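Local coordinates for suppressor protein MPT5 (Saccharomyces cerevisiae, PDB 5BZ5) that binds the 3'-UTRs of target mRNAs through its Pumilio homology domain and regulates their expression after transcription, including negative regulation of HO, at residues Ile297-Ile302 with Cys358-Leu363. Residues are numbered along the deposited sequence; the frame is centred on the assembly and turned at random.
Sequences ILLTTI and CNDFSL
Leu299 and Phe361, whose CA atoms lie 6.5 Å apart, mark the register between two helical segments, 297-302 and 358-363, which run nearly parallel with an axis angle of 16°, their axes approaching to 10.5 Å. Phe361 has the largest share of the buried surface, 72 of 199 Å², touching Leu298, Leu299 and Ile302, the three side chains of 297-302 in contact. Its CG stands anti to the backbone N (chi1 169°), which brings the ring in against helix 288-307, where CE1 meets Ile302 CD1 at 3.6 Å and Leu298 CD2 at 3.9 Å. Both methyls approach the ring obliquely; the Ile302 side chain crosses that of Phe361 at about a right angle. Leu299 meets the base of the same residue: its CD2 lies near the ring plane, at the edge, and is 3.8 Å from Phe361 CA.

Both helices belong to the Pumilio homology domain, a stack of helical repeats, and the contact lies toward its C-terminal end. The nearest atom is about 14 Å from the bound nucleic acid, so this is packing between helices and not part of the RNA-reading surface. Leu298 also reaches Phe265 and Ile268, so that it meets side chains of both helix 253-271 and helix 357-374. Phe357 meets both Leu298 and Leu299, while Lys364 and Leu368 continue the packing beside Ile302, and Leu334 adds a loop contact to Phe361.

Toward the partly exposed margin, the other methyl of Leu299, CD1, comes 4.0 Å from Asp360 OD1, an apolar group beside a carboxylate. Within helix 288-307, Thr301 OG1 donates to Ile297 O at 2.7 Å from above the carbonyl plane, so that this oxygen accepts both the hydroxyl and the backbone N-H of Thr301.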
# COMPACT_ATOMS: atom_id res chain seq x y z
N ILE A 297 10.30 -22.26 -14.17
CA ILE A 297 10.73 -21.74 -12.88
C ILE A 297 10.46 -22.76 -11.78
O ILE A 297 11.32 -23.03 -10.94
CB ILE A 297 10.01 -20.42 -12.54
CG1 ILE A 297 10.51 -19.30 -13.44
CG2 ILE A 297 10.23 -20.06 -11.08
CD1 ILE A 297 9.85 -17.98 -13.17
N LEU A 298 9.26 -23.32 -11.80
CA LEU A 298 8.85 -24.31 -10.81
C LEU A 298 9.80 -25.50 -10.80
O LEU A 298 10.28 -25.91 -9.74
CB LEU A 298 7.42 -24.78 -11.07
CG LEU A 298 6.89 -25.89 -10.17
CD1 LEU A 298 6.97 -25.48 -8.71
CD2 LEU A 298 5.45 -26.23 -10.54
N LEU A 299 10.08 -26.05 -11.98
CA LEU A 299 11.02 -27.16 -12.11
C LEU A 299 12.39 -26.78 -11.56
O LEU A 299 13.04 -27.57 -10.87
CB LEU A 299 11.13 -27.61 -13.57
CG LEU A 299 9.88 -28.25 -14.18
CD1 LEU A 299 10.12 -28.60 -15.64
CD2 LEU A 299 9.49 -29.49 -13.39
N THR A 300 12.82 -25.57 -11.88
CA THR A 300 14.10 -25.06 -11.38
C THR A 300 14.06 -24.87 -9.87
O THR A 300 15.06 -25.08 -9.18
CB THR A 300 14.46 -23.71 -12.05
OG1 THR A 300 14.28 -23.81 -13.47
CG2 THR A 300 15.90 -23.33 -11.74
N THR A 301 12.90 -24.47 -9.35
CA THR A 301 12.74 -24.26 -7.92
C THR A 301 12.84 -25.58 -7.16
O THR A 301 13.50 -25.66 -6.12
CB THR A 301 11.39 -23.58 -7.61
OG1 THR A 301 11.33 -22.33 -8.29
CG2 THR A 301 11.24 -23.34 -6.11
N ILE A 302 12.20 -26.61 -7.70
CA ILE A 302 12.27 -27.95 -7.11
C ILE A 302 13.71 -28.48 -7.14
O ILE A 302 14.15 -29.17 -6.22
CB ILE A 302 11.36 -28.94 -7.85
CG1 ILE A 302 9.93 -28.41 -7.91
CG2 ILE A 302 11.36 -30.30 -7.16
CD1 ILE A 302 8.99 -29.28 -8.70
N CYS A 358 4.31 -32.47 -16.95
CA CYS A 358 3.81 -33.23 -15.80
C CYS A 358 4.63 -34.50 -15.56
O CYS A 358 4.64 -35.03 -14.45
CB CYS A 358 2.33 -33.58 -15.99
SG CYS A 358 1.25 -32.14 -16.15
N ASN A 359 5.30 -34.98 -16.60
CA ASN A 359 6.17 -36.14 -16.47
C ASN A 359 7.40 -35.84 -15.62
O ASN A 359 7.56 -36.40 -14.54
CB ASN A 359 6.59 -36.65 -17.85
CG ASN A 359 7.65 -37.73 -17.77
OD1 ASN A 359 7.35 -38.88 -17.47
ND2 ASN A 359 8.89 -37.36 -18.06
N ASP A 360 8.26 -34.96 -16.10
CA ASP A 360 9.50 -34.64 -15.39
C ASP A 360 9.26 -33.81 -14.13
O ASP A 360 10.18 -33.59 -13.33
CB ASP A 360 10.52 -33.96 -16.32
CG ASP A 360 9.89 -32.92 -17.22
OD1 ASP A 360 10.63 -32.04 -17.71
OD2 ASP A 360 8.67 -32.98 -17.44
N PHE A 361 8.02 -33.36 -13.94
CA PHE A 361 7.63 -32.73 -12.68
C PHE A 361 7.55 -33.79 -11.59
O PHE A 361 8.13 -33.64 -10.51
CB PHE A 361 6.28 -32.03 -12.82
CG PHE A 361 5.69 -31.58 -11.51
CD1 PHE A 361 6.17 -30.45 -10.87
CD2 PHE A 361 4.64 -32.28 -10.92
CE1 PHE A 361 5.63 -30.04 -9.66
CE2 PHE A 361 4.10 -31.87 -9.72
CZ PHE A 361 4.59 -30.74 -9.09
N SER A 362 6.83 -34.87 -11.89
CA SER A 362 6.65 -35.97 -10.95
C SER A 362 7.97 -36.66 -10.64
O SER A 362 8.17 -37.16 -9.53
CB SER A 362 5.64 -36.98 -11.49
OG SER A 362 4.38 -36.36 -11.69
N LEU A 363 8.87 -36.69 -11.61
CA LEU A 363 10.17 -37.31 -11.40
C LEU A 363 11.03 -36.46 -10.48
O LEU A 363 11.96 -36.96 -9.84
CB LEU A 363 10.88 -37.54 -12.74
CG LEU A 363 10.13 -38.41 -13.75
CD1 LEU A 363 11.01 -38.72 -14.95
CD2 LEU A 363 9.63 -39.68 -13.09